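Local coordinates for PAC2 family protein (Mycobacterium tuberculosis, PDB 2WAM) that is of unknown function but belongs to the PAC2 family and represents a gene family duplicated in actinobacteria, at residues Q174-G179 with E233-T238; V67-L72 with T142-L147; V185-P190 with P242-Q247; T248-A253 with A279-K284. All coordinates share one frame; numbering follows the deposited sequence.

Contact 1 of 4, residues Q174-G179 with E233-T238; sequences QTIGLG and EVVGFT
Gln-174 and Glu-233 meet at one end of two neighbouring parallel strands of the mixed sheet. Strand 174-183 lies next to strand 234-242, and the chain between them includes helix 219-229. The Gln-174 side chain is extended, with CG anti to the backbone N (chi1 -179°). It crosses the Glu-233 side chain, and Gln-174 NE2 donates to Glu-233 OE2 at 3.1 Å. The bond is bent, and it reaches the carboxylate oxygen from above the carboxylate plane. Asn-199 binds the other oxygen, OE1, weakly. At Thr-175 the parallel ladder begins. Its N donates to Glu-233 O at 3.0 Å, and its O accepts from Val-235 N at 2.8 Å. A water adds a second link at this end, since it bonds Thr-175 OG1 and donates to Glu-233 O. Ile-176 projects from the other face of the sheet. Its CG1 lies alongside Val-235 CG1 at 3.8 Å, both side chains pointing the same way. Its CG2 meets the edge of the Phe-237 ring at CE1, 3.9 Å away. Helix 251-265 covers this face, while helix 219-229 packs on Thr-175 and Val-234. Gly-177 is opposite Gly-236, so the Thr-175 face carries no side chain at this step. Gly-177 N donates to Val-235 O, and Gly-177 O accepts from Phe-237 N at 2.9 Å. The ladder then reaches Gly-179, whose N makes a weak bond to Phe-237 O at 2.8 Å.

Contact 2 of 4, residues V67-L72 with T142-L147; sequences VLVHAL and TPFLLL
Val-67 and Leu-145 start a short ladder between two parallel strands, 67-73 and 143-148. Four backbone bonds cross it. Leu-145 N donates to Val-67 O at 2.8 Å, and Val-69 N donates to Leu-145 O at 2.9 Å. Leu-147 N reaches Val-69 O at 2.7 Å, and Ala-71 N closes the series on Leu-147 O, also at 2.7 Å. All four are close to straight at the hydrogen. Next to the first bond a water bridges the strands. It accepts from Val-67 N at 3.0 Å and donates to Pro-143 O at 2.7 Å, so it joins two backbone groups that do not meet directly. On both faces of the ladder the touching side chains are almost all apolar. Leu-68 has CG anti to the backbone N (chi1 168°), and its CD1 reaches over to the neighbouring strand, 3.7 Å from Leu-145 CB. On the other face, Val-69 CG1 meets Leu-146 CD1. Back on the Leu-68 face, Leu-147 CD2 packs against His-70 CB at 3.9 Å. The imidazole of His-70 turns away from this pair, and its ND1 is hydrogen-bonded to Ser-220 OG. The two strands lie inside the sheet. The backbones of Leu-68 and His-70 bond to strand 174-183, and that of Phe-144 bonds to Leu-136 of strand 131-137. Helix 81-92 covers the face of Ala-71 and Leu-146.

Contact 3 of 4, residues V185-P190 with P242-Q247; sequences VPHTRP and PHYLTQ
His-187 and Tyr-244 meet rim to rim, with neither ring over the face of the other. Their planes stand at 82°, and the ring centroids are 5.8 Å apart. The tyrosine brings its hydroxyl end to the edge of the imidazole. There OH lies 2.6 Å from His-187 ND1 in a hydrogen bond in which either group could be the donor. The same OH accepts from the backbone N of His-187 at 2.9 Å, and that bond is nearly straight. Two bonds from one residue thus hold the phenol oxygen. The histidine torsion makes this possible. Its CG sits between the backbone N and the carbonyl carbon (chi1 73°), which folds the ring back so that ND1 and the backbone N both reach the hydroxyl. The far nitrogen, NE2, bonds to Asp-286 of helix 272-289, so the imidazole is fixed at both nitrogens. Apolar groups fill in beside the polar pair. Leu-245 CD1 packs on His-187 CB at 3.8 Å. Pro-242 puts its CB over the rim of one face of the Tyr-244 ring and 3.2 Å from Val-185 O. Helix 293-315 also touches the tyrosine, through Val-299 and Leu-302. The contact joins a type I turn, Pro-186 to Arg-189, to the 3-10 turn of residues 243-245. The two segments lie at the C-terminal ends of neighbouring parallel strands, 174-183 and 234-242. Loops at the C-terminal ends of parallel strands often form functional sites in alpha/beta folds, but no such site is established here.

Contact 4 of 4, residues T248-A253 with A279-K284; sequences TDYPAA and AEVQAK
Tyr-250 and Val-281 have the nearest pair of CA atoms, 6.9 Å apart, where the chain leading into helix 251-265 passes helix 272-289. Side chains bridge this gap. Val-281 points at the other segment and uses both of its methyl groups. CG1 is anti to the backbone N (chi1 159°) and meets Tyr-250 CD1 at 3.9 Å. It also lies 3.7 Å from Asp-249 O. CG2 packs on Pro-251 CD at 3.8 Å. The valine thus rests on both Tyr-250 and Pro-251. One helical residue further on, Gln-282 supplies the polar link. Its chain bends at CG (chi2 83°) and brings the amide to the edge of the phenol. Tyr-250 OH donates to Gln-282 OE1 at 2.8 Å, in the carbonyl plane and on a lone pair. The ring and amide planes are turned 42° from each other. On one face of the tyrosine ring, Ala-252 CB lies near the rim. Asp-249 OD2 makes a salt bridge to Arg-83 of helix 81-92 and a hydrogen bond to His-80 just before that helix. The Gln-282 amide also acts at its other end, since NE2 donates to His-187 O. Both partners are consistent with the modelled amide orientation. The contact thus combines nonpolar packing with one directional bond, which should fix the rotation of the phenol hydroxyl.

How the contacts relate
Contacts 1 and 2 form the buried core. The centres of contacts 3 and 4 lie about 17 Å from the chain centre; contact 3 is still buried, contact 4 partly so. The first two belong to one sheet, where strands 67-73 and 174-183 are neighbours and Leu-68 O probably accepts from Ile-176 N. Both rest on parallel backbone ladders with mainly apolar side chains on the faces; contact 1 adds a Gln-Glu bond at one end. Contacts 3 and 4 instead depend on a tyrosine hydroxyl, gripped twice by one histidine in contact 3 and bonded once to a glutamine in contact 4. They touch each other too, as Leu-245 packs on Tyr-250. Contact 3 continues the strands of contact 1.

Contact 1 of 4, residues Q174-G179 with E233-T238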
loop_
_atom_site.group_PDB
_atom_site.type_symbol
_atom_site.label_atom_id
_atom_site.label_comp_id
_atom_site.label_asym_id
_atom_site.label_seq_id
_atom_site.Cartn_x
_atom_site.Cartn_y
_atom_site.Cartn_z
ATOM N N GLN A 174 24.289 -16.335 16.196
ATOM C CA GLN A 174 25.191 -15.357 16.792
ATOM C C GLN A 174 25.325 -14.160 15.856
ATOM O O GLN A 174 25.495 -14.325 14.651
ATOM C CB GLN A 174 26.560 -15.984 17.024
ATOM C CG GLN A 174 27.575 -15.066 17.663
ATOM C CD GLN A 174 28.908 -15.766 17.901
ATOM O OE1 GLN A 174 29.724 -15.891 16.989
ATOM N NE2 GLN A 174 29.137 -16.213 19.133
ATOM N N THR A 175 25.242 -12.960 16.415
ATOM C CA THR A 175 25.326 -11.737 15.636
ATOM C C THR A 175 26.515 -10.906 16.090
ATOM O O THR A 175 26.573 -10.476 17.236
ATOM C CB THR A 175 24.033 -10.908 15.756
ATOM O OG1 THR A 175 22.930 -11.687 15.288
ATOM C CG2 THR A 175 24.131 -9.643 14.916
ATOM N N ILE A 176 27.457 -10.691 15.175
ATOM C CA ILE A 176 28.705 -9.990 15.470
ATOM C C ILE A 176 28.753 -8.629 14.772
ATOM O O ILE A 176 28.714 -8.560 13.547
ATOM C CB ILE A 176 29.932 -10.801 14.988
ATOM C CG1 ILE A 176 29.863 -12.241 15.477
ATOM C CG2 ILE A 176 31.228 -10.143 15.421
ATOM C CD1 ILE A 176 31.071 -13.050 15.124
ATOM N N GLY A 177 28.866 -7.556 15.555
ATOM C CA GLY A 177 28.955 -6.221 15.000
ATOM C C GLY A 177 30.361 -5.641 14.907
ATOM O O GLY A 177 31.224 -5.885 15.759
ATOM N N LEU A 178 30.589 -4.849 13.865
ATOM C CA LEU A 178 31.871 -4.188 13.701
ATOM C C LEU A 178 31.788 -2.690 13.994
ATOM O O LEU A 178 30.809 -2.028 13.641
ATOM C CB LEU A 178 32.412 -4.417 12.293
ATOM C CG LEU A 178 32.503 -5.868 11.824
ATOM C CD1 LEU A 178 33.389 -5.966 10.574
ATOM C CD2 LEU A 178 33.016 -6.745 12.949
ATOM N N GLY A 179 32.826 -2.173 14.649
ATOM C CA GLY A 179 32.933 -0.759 14.943
ATOM C C GLY A 179 34.360 -0.224 14.947
ATOM O O GLY A 179 35.342 -0.976 15.040
ATOM N N GLU A 233 21.941 -14.171 20.767
ATOM C CA GLU A 233 23.322 -13.997 21.209
ATOM C C GLU A 233 24.035 -12.968 20.348
ATOM O O GLU A 233 24.101 -13.111 19.134
ATOM C CB GLU A 233 24.089 -15.315 21.157
ATOM C CG GLU A 233 25.442 -15.247 21.855
ATOM C CD GLU A 233 26.132 -16.599 21.921
ATOM O OE1 GLU A 233 26.087 -17.225 23.006
ATOM O OE2 GLU A 233 26.704 -17.045 20.895
ATOM N N VAL A 234 24.571 -11.930 20.974
ATOM C CA VAL A 234 25.208 -10.865 20.226
ATOM C C VAL A 234 26.603 -10.570 20.759
ATOM O O VAL A 234 26.888 -10.769 21.938
ATOM C CB VAL A 234 24.376 -9.560 20.283
ATOM C CG1 VAL A 234 22.937 -9.807 19.816
ATOM C CG2 VAL A 234 24.422 -8.946 21.700
ATOM N N VAL A 235 27.462 -10.078 19.880
ATOM C CA VAL A 235 28.786 -9.633 20.266
ATOM C C VAL A 235 29.242 -8.553 19.287
ATOM O O VAL A 235 28.775 -8.485 18.150
ATOM C CB VAL A 235 29.794 -10.818 20.408
ATOM C CG1 VAL A 235 29.662 -11.790 19.276
ATOM C CG2 VAL A 235 31.209 -10.321 20.520
ATOM N N GLY A 236 30.120 -7.675 19.756
ATOM C CA GLY A 236 30.482 -6.501 18.999
ATOM C C GLY A 236 31.895 -6.095 19.321
ATOM O O GLY A 236 32.335 -6.183 20.462
ATOM N N PHE A 237 32.613 -5.653 18.302
ATOM C CA PHE A 237 33.995 -5.247 18.476
ATOM C C PHE A 237 34.211 -3.855 17.923
ATOM O O PHE A 237 33.905 -3.573 16.771
ATOM C CB PHE A 237 34.931 -6.252 17.809
ATOM C CG PHE A 237 34.789 -7.632 18.340
ATOM C CD1 PHE A 237 34.144 -8.608 17.599
ATOM C CD2 PHE A 237 35.278 -7.954 19.600
ATOM C CE1 PHE A 237 34.003 -9.903 18.097
ATOM C CE2 PHE A 237 35.145 -9.229 20.110
ATOM C CZ PHE A 237 34.504 -10.214 19.354
ATOM N N THR A 238 34.729 -2.978 18.763
ATOM C CA THR A 238 35.021 -1.627 18.353
ATOM C C THR A 238 36.528 -1.444 18.403
ATOM O O THR A 238 37.129 -1.405 19.474
ATOM C CB THR A 238 34.335 -0.632 19.271
ATOM O OG1 THR A 238 32.924 -0.896 19.275
ATOM C CG2 THR A 238 34.592 0.781 18.790
HETATM O O HOH W 1 22.361 -13.801 17.097
#

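Contact 2 of 4, residues V67-L72 with T142-L147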
loop_
_atom_site.group_PDB
_atom_site.type_symbol
_atom_site.label_atom_id
_atom_site.label_comp_id
_atom_site.label_asym_id
_atom_site.label_seq_id
_atom_site.Cartn_x
_atom_site.Cartn_y
_atom_site.Cartn_z
ATOM N N VAL A 67 26.509 -17.651 11.482
ATOM C CA VAL A 67 26.872 -16.404 12.139
ATOM C C VAL A 67 26.442 -15.223 11.247
ATOM O O VAL A 67 26.514 -15.300 10.017
ATOM C CB VAL A 67 28.395 -16.373 12.392
ATOM C CG1 VAL A 67 28.887 -14.976 12.665
ATOM C CG2 VAL A 67 28.741 -17.298 13.536
ATOM N N LEU A 68 25.956 -14.149 11.865
ATOM C CA LEU A 68 25.620 -12.936 11.140
ATOM C C LEU A 68 26.602 -11.844 11.531
ATOM O O LEU A 68 26.720 -11.512 12.705
ATOM C CB LEU A 68 24.192 -12.476 11.450
ATOM C CG LEU A 68 23.836 -11.062 10.956
ATOM C CD1 LEU A 68 24.002 -10.928 9.438
ATOM C CD2 LEU A 68 22.430 -10.673 11.371
ATOM N N VAL A 69 27.299 -11.295 10.542
ATOM C CA VAL A 69 28.206 -10.173 10.750
ATOM C C VAL A 69 27.559 -8.924 10.173
ATOM O O VAL A 69 27.092 -8.950 9.039
ATOM C CB VAL A 69 29.557 -10.392 10.018
ATOM C CG1 VAL A 69 30.485 -9.238 10.277
ATOM C CG2 VAL A 69 30.196 -11.702 10.438
ATOM N N HIS A 70 27.518 -7.839 10.943
ATOM C CA HIS A 70 27.028 -6.555 10.420
ATOM C C HIS A 70 28.108 -5.477 10.403
ATOM O O HIS A 70 28.812 -5.249 11.398
ATOM C CB HIS A 70 25.720 -6.064 11.100
ATOM C CG HIS A 70 25.762 -6.022 12.599
ATOM N ND1 HIS A 70 25.713 -4.842 13.312
ATOM C CD2 HIS A 70 25.796 -7.013 13.524
ATOM C CE1 HIS A 70 25.732 -5.107 14.608
ATOM N NE2 HIS A 70 25.783 -6.418 14.764
ATOM N N ALA A 71 28.227 -4.828 9.246
ATOM C CA ALA A 71 29.245 -3.808 9.014
ATOM C C ALA A 71 28.657 -2.617 8.273
ATOM O O ALA A 71 28.506 -2.653 7.056
ATOM C CB ALA A 71 30.406 -4.398 8.221
ATOM N N LEU A 72 28.345 -1.558 9.014
ATOM C CA LEU A 72 27.660 -0.397 8.457
ATOM C C LEU A 72 28.486 0.894 8.556
ATOM O O LEU A 72 29.099 1.187 9.582
ATOM C CB LEU A 72 26.274 -0.232 9.108
ATOM C CG LEU A 72 25.344 -1.457 9.067
ATOM C CD1 LEU A 72 24.040 -1.198 9.795
ATOM C CD2 LEU A 72 25.073 -1.886 7.633
ATOM N N THR A 142 32.075 -23.303 5.429
ATOM C CA THR A 142 31.062 -22.934 6.413
ATOM C C THR A 142 30.332 -21.672 5.972
ATOM O O THR A 142 30.970 -20.625 5.772
ATOM C CB THR A 142 31.676 -22.597 7.756
ATOM O OG1 THR A 142 32.623 -23.601 8.128
ATOM C CG2 THR A 142 30.584 -22.503 8.788
ATOM N N PRO A 143 28.998 -21.753 5.827
ATOM C CA PRO A 143 28.190 -20.590 5.417
ATOM C C PRO A 143 28.080 -19.556 6.528
ATOM O O PRO A 143 28.044 -19.918 7.703
ATOM C CB PRO A 143 26.799 -21.192 5.135
ATOM C CG PRO A 143 27.044 -22.676 4.998
ATOM C CD PRO A 143 28.195 -22.984 5.904
ATOM N N PHE A 144 28.057 -18.282 6.161
ATOM C CA PHE A 144 27.722 -17.242 7.121
ATOM C C PHE A 144 27.097 -16.055 6.422
ATOM O O PHE A 144 27.150 -15.958 5.199
ATOM C CB PHE A 144 28.920 -16.849 8.012
ATOM C CG PHE A 144 30.061 -16.182 7.281
ATOM C CD1 PHE A 144 30.218 -14.808 7.326
ATOM C CD2 PHE A 144 31.005 -16.935 6.593
ATOM C CE1 PHE A 144 31.286 -14.190 6.675
ATOM C CE2 PHE A 144 32.070 -16.321 5.938
ATOM C CZ PHE A 144 32.209 -14.949 5.980
ATOM N N LEU A 145 26.479 -15.170 7.201
ATOM C CA LEU A 145 25.823 -13.994 6.637
ATOM C C LEU A 145 26.609 -12.708 6.904
ATOM O O LEU A 145 27.278 -12.557 7.939
ATOM C CB LEU A 145 24.396 -13.872 7.175
ATOM C CG LEU A 145 23.445 -15.002 6.784
ATOM C CD1 LEU A 145 22.090 -14.846 7.463
ATOM C CD2 LEU A 145 23.293 -15.044 5.272
ATOM N N LEU A 146 26.527 -11.786 5.953
ATOM C CA LEU A 146 27.157 -10.481 6.090
ATOM C C LEU A 146 26.142 -9.424 5.735
ATOM O O LEU A 146 25.632 -9.419 4.630
ATOM C CB LEU A 146 28.362 -10.337 5.150
ATOM C CG LEU A 146 28.965 -8.920 5.085
ATOM C CD1 LEU A 146 29.521 -8.472 6.439
ATOM C CD2 LEU A 146 30.045 -8.802 4.022
ATOM N N LEU A 147 25.844 -8.543 6.682
ATOM C CA LEU A 147 25.033 -7.353 6.434
ATOM C C LEU A 147 25.955 -6.141 6.283
ATOM O O LEU A 147 26.667 -5.789 7.225
ATOM C CB LEU A 147 24.061 -7.122 7.598
ATOM C CG LEU A 147 23.227 -5.837 7.535
ATOM C CD1 LEU A 147 22.191 -5.904 6.412
ATOM C CD2 LEU A 147 22.576 -5.571 8.864
HETATM O O HOH W 2 28.681 -19.418 10.323
#

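Contact 3 of 4, residues V185-P190 with P242-Q247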
loop_
_atom_site.group_PDB
_atom_site.type_symbol
_atom_site.label_atom_id
_atom_site.label_comp_id
_atom_site.label_asym_id
_atom_site.label_seq_id
_atom_site.Cartn_x
_atom_site.Cartn_y
_atom_site.Cartn_z
ATOM N N VAL A 185 46.183 6.750 20.511
ATOM C CA VAL A 185 47.084 5.592 20.502
ATOM C C VAL A 185 47.988 5.668 19.278
ATOM O O VAL A 185 47.602 6.224 18.260
ATOM C CB VAL A 185 46.315 4.236 20.466
ATOM C CG1 VAL A 185 45.693 3.916 21.820
ATOM C CG2 VAL A 185 45.259 4.230 19.362
ATOM N N PRO A 186 49.198 5.107 19.372
ATOM C CA PRO A 186 50.135 5.179 18.245
ATOM C C PRO A 186 49.895 4.042 17.266
ATOM O O PRO A 186 49.477 2.960 17.670
ATOM C CB PRO A 186 51.502 4.968 18.908
ATOM C CG PRO A 186 51.221 4.626 20.366
ATOM C CD PRO A 186 49.763 4.359 20.505
ATOM N N HIS A 187 50.175 4.272 15.991
ATOM C CA HIS A 187 50.090 3.195 15.012
ATOM C C HIS A 187 51.216 2.185 15.227
ATOM O O HIS A 187 51.278 1.159 14.547
ATOM C CB HIS A 187 50.154 3.756 13.592
ATOM C CG HIS A 187 51.515 4.225 13.191
ATOM N ND1 HIS A 187 51.960 5.508 13.425
ATOM C CD2 HIS A 187 52.537 3.580 12.579
ATOM C CE1 HIS A 187 53.195 5.633 12.975
ATOM N NE2 HIS A 187 53.568 4.478 12.454
ATOM N N THR A 188 52.101 2.484 16.178
ATOM C CA THR A 188 53.306 1.684 16.414
ATOM C C THR A 188 53.167 0.726 17.586
ATOM O O THR A 188 54.143 0.116 18.016
ATOM C CB THR A 188 54.524 2.570 16.699
ATOM O OG1 THR A 188 54.163 3.556 17.672
ATOM C CG2 THR A 188 55.013 3.253 15.428
ATOM N N ARG A 189 51.954 0.598 18.098
ATOM C CA ARG A 189 51.685 -0.331 19.182
ATOM C C ARG A 189 50.517 -1.232 18.832
ATOM O O ARG A 189 49.688 -0.873 18.005
ATOM C CB ARG A 189 51.388 0.437 20.457
ATOM C CG ARG A 189 52.551 1.286 20.918
ATOM C CD ARG A 189 53.730 0.436 21.339
ATOM N NE ARG A 189 54.735 1.251 22.011
ATOM C CZ ARG A 189 55.790 1.798 21.415
ATOM N NH1 ARG A 189 56.002 1.615 20.119
ATOM N NH2 ARG A 189 56.642 2.523 22.122
ATOM N N PRO A 190 50.444 -2.406 19.472
ATOM C CA PRO A 190 49.388 -3.379 19.177
ATOM C C PRO A 190 48.000 -2.741 19.137
ATOM O O PRO A 190 47.665 -1.888 19.966
ATOM C CB PRO A 190 49.490 -4.362 20.342
ATOM C CG PRO A 190 50.912 -4.293 20.756
ATOM C CD PRO A 190 51.320 -2.859 20.565
ATOM N N PRO A 242 44.361 5.127 15.657
ATOM C CA PRO A 242 45.079 6.359 16.003
ATOM C C PRO A 242 44.331 7.569 15.435
ATOM O O PRO A 242 44.009 7.552 14.246
ATOM C CB PRO A 242 46.423 6.177 15.298
ATOM C CG PRO A 242 46.625 4.714 15.265
ATOM C CD PRO A 242 45.257 4.106 15.090
ATOM N N HIS A 243 44.050 8.585 16.253
ATOM C CA HIS A 243 43.221 9.694 15.778
ATOM C C HIS A 243 43.830 10.414 14.576
ATOM O O HIS A 243 43.106 11.008 13.779
ATOM C CB HIS A 243 42.849 10.682 16.893
ATOM C CG HIS A 243 44.024 11.335 17.540
ATOM N ND1 HIS A 243 44.399 11.070 18.840
ATOM C CD2 HIS A 243 44.917 12.236 17.067
ATOM C CE1 HIS A 243 45.471 11.781 19.141
ATOM N NE2 HIS A 243 45.808 12.495 18.082
ATOM N N TYR A 244 45.149 10.342 14.417
ATOM C CA TYR A 244 45.763 10.958 13.241
ATOM C C TYR A 244 45.551 10.161 11.944
ATOM O O TYR A 244 45.938 10.608 10.859
ATOM C CB TYR A 244 47.240 11.281 13.474
ATOM C CG TYR A 244 48.124 10.123 13.900
ATOM C CD1 TYR A 244 48.824 9.366 12.952
ATOM C CD2 TYR A 244 48.288 9.800 15.250
ATOM C CE1 TYR A 244 49.651 8.318 13.334
ATOM C CE2 TYR A 244 49.116 8.748 15.642
ATOM C CZ TYR A 244 49.795 8.016 14.677
ATOM O OH TYR A 244 50.606 6.970 15.056
ATOM N N LEU A 245 44.921 8.993 12.060
ATOM C CA LEU A 245 44.669 8.135 10.903
ATOM C C LEU A 245 43.187 7.997 10.582
ATOM O O LEU A 245 42.814 7.212 9.712
ATOM C CB LEU A 245 45.259 6.746 11.133
ATOM C CG LEU A 245 46.782 6.685 11.188
ATOM C CD1 LEU A 245 47.265 5.279 11.593
ATOM C CD2 LEU A 245 47.367 7.131 9.846
ATOM N N THR A 246 42.357 8.771 11.277
ATOM C CA THR A 246 40.905 8.635 11.200
ATOM C C THR A 246 40.341 8.726 9.783
ATOM O O THR A 246 39.434 7.974 9.421
ATOM C CB THR A 246 40.213 9.688 12.084
ATOM O OG1 THR A 246 40.773 9.636 13.394
ATOM C CG2 THR A 246 38.735 9.416 12.188
ATOM N N GLN A 247 40.865 9.652 8.987
ATOM C CA GLN A 247 40.298 9.908 7.668
ATOM C C GLN A 247 41.130 9.323 6.532
ATOM O O GLN A 247 41.140 9.854 5.425
ATOM C CB GLN A 247 40.075 11.408 7.458
ATOM C CG GLN A 247 39.108 12.024 8.458
ATOM C CD GLN A 247 38.548 13.360 7.993
ATOM O OE1 GLN A 247 39.148 14.043 7.162
ATOM N NE2 GLN A 247 37.392 13.737 8.531
#

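Contact 4 of 4, residues T248-A253 with A279-K284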
loop_
_atom_site.group_PDB
_atom_site.type_symbol
_atom_site.label_atom_id
_atom_site.label_comp_id
_atom_site.label_asym_id
_atom_site.label_seq_id
_atom_site.Cartn_x
_atom_site.Cartn_y
_atom_site.Cartn_z
ATOM N N THR A 248 41.822 8.224 6.812
ATOM C CA THR A 248 42.608 7.517 5.807
ATOM C C THR A 248 42.278 6.026 5.841
ATOM O O THR A 248 41.697 5.532 6.798
ATOM C CB THR A 248 44.100 7.617 6.116
ATOM O OG1 THR A 248 44.458 6.538 6.983
ATOM C CG2 THR A 248 44.421 8.926 6.815
ATOM N N ASP A 249 42.667 5.304 4.803
ATOM C CA ASP A 249 42.575 3.853 4.823
ATOM C C ASP A 249 43.612 3.282 5.767
ATOM O O ASP A 249 44.810 3.537 5.609
ATOM C CB ASP A 249 42.839 3.275 3.433
ATOM C CG ASP A 249 41.658 3.397 2.511
ATOM O OD1 ASP A 249 41.868 3.256 1.296
ATOM O OD2 ASP A 249 40.528 3.635 2.986
ATOM N N TYR A 250 43.160 2.490 6.732
ATOM C CA TYR A 250 44.076 1.800 7.625
ATOM C C TYR A 250 43.698 0.329 7.732
ATOM O O TYR A 250 43.053 -0.086 8.697
ATOM C CB TYR A 250 44.094 2.472 9.002
ATOM C CG TYR A 250 45.279 2.075 9.863
ATOM C CD1 TYR A 250 46.585 2.314 9.444
ATOM C CD2 TYR A 250 45.090 1.462 11.093
ATOM C CE1 TYR A 250 47.660 1.942 10.221
ATOM C CE2 TYR A 250 46.161 1.092 11.879
ATOM C CZ TYR A 250 47.441 1.330 11.441
ATOM O OH TYR A 250 48.500 0.954 12.235
ATOM N N PRO A 251 44.096 -0.465 6.726
ATOM C CA PRO A 251 43.732 -1.890 6.600
ATOM C C PRO A 251 44.061 -2.729 7.848
ATOM O O PRO A 251 43.383 -3.720 8.116
ATOM C CB PRO A 251 44.560 -2.366 5.400
ATOM C CG PRO A 251 44.836 -1.114 4.613
ATOM C CD PRO A 251 44.946 0.001 5.614
ATOM N N ALA A 252 45.088 -2.332 8.593
ATOM C CA ALA A 252 45.447 -3.022 9.826
ATOM C C ALA A 252 44.246 -3.142 10.749
ATOM O O ALA A 252 44.014 -4.190 11.348
ATOM C CB ALA A 252 46.583 -2.294 10.533
ATOM N N ALA A 253 43.482 -2.061 10.861
ATOM C CA ALA A 253 42.336 -2.041 11.752
ATOM C C ALA A 253 41.210 -2.957 11.247
ATOM O O ALA A 253 40.511 -3.584 12.047
ATOM C CB ALA A 253 41.854 -0.621 11.960
ATOM N N ALA A 279 50.335 -3.951 5.842
ATOM C CA ALA A 279 51.767 -3.776 5.981
ATOM C C ALA A 279 52.264 -2.624 5.108
ATOM O O ALA A 279 53.029 -1.767 5.563
ATOM C CB ALA A 279 52.484 -5.074 5.643
ATOM N N GLU A 280 51.825 -2.602 3.855
ATOM C CA GLU A 280 52.229 -1.558 2.928
ATOM C C GLU A 280 51.876 -0.172 3.457
ATOM O O GLU A 280 52.712 0.743 3.427
ATOM C CB GLU A 280 51.609 -1.795 1.557
ATOM C CG GLU A 280 51.714 -0.616 0.611
ATOM C CD GLU A 280 51.484 -1.024 -0.831
ATOM O OE1 GLU A 280 51.471 -2.248 -1.101
ATOM O OE2 GLU A 280 51.323 -0.125 -1.688
ATOM N N VAL A 281 50.644 -0.030 3.949
ATOM C CA VAL A 281 50.177 1.221 4.541
ATOM C C VAL A 281 50.945 1.568 5.811
ATOM O O VAL A 281 51.352 2.711 6.010
ATOM C CB VAL A 281 48.671 1.169 4.855
ATOM C CG1 VAL A 281 48.287 2.227 5.910
ATOM C CG2 VAL A 281 47.861 1.334 3.570
ATOM N N GLN A 282 51.142 0.578 6.673
ATOM C CA GLN A 282 51.955 0.760 7.868
ATOM C C GLN A 282 53.348 1.322 7.529
ATOM O O GLN A 282 53.834 2.233 8.188
ATOM C CB GLN A 282 52.083 -0.570 8.612
ATOM C CG GLN A 282 52.866 -0.504 9.914
ATOM C CD GLN A 282 52.022 -0.038 11.085
ATOM O OE1 GLN A 282 50.818 0.185 10.947
ATOM N NE2 GLN A 282 52.652 0.107 12.249
ATOM N N ALA A 283 53.987 0.792 6.495
ATOM C CA ALA A 283 55.320 1.262 6.133
ATOM C C ALA A 283 55.314 2.682 5.580
ATOM O O ALA A 283 56.293 3.407 5.745
ATOM C CB ALA A 283 55.986 0.311 5.152
ATOM N N LYS A 284 54.228 3.074 4.914
ATOM C CA LYS A 284 54.102 4.436 4.393
ATOM C C LYS A 284 53.937 5.448 5.527
ATOM O O LYS A 284 54.472 6.556 5.473
ATOM C CB LYS A 284 52.930 4.543 3.421
ATOM C CG LYS A 284 53.103 3.718 2.153
ATOM C CD LYS A 284 53.711 4.525 1.007
ATOM C CE LYS A 284 53.587 3.775 -0.320
ATOM N NZ LYS A 284 52.288 3.046 -0.462
#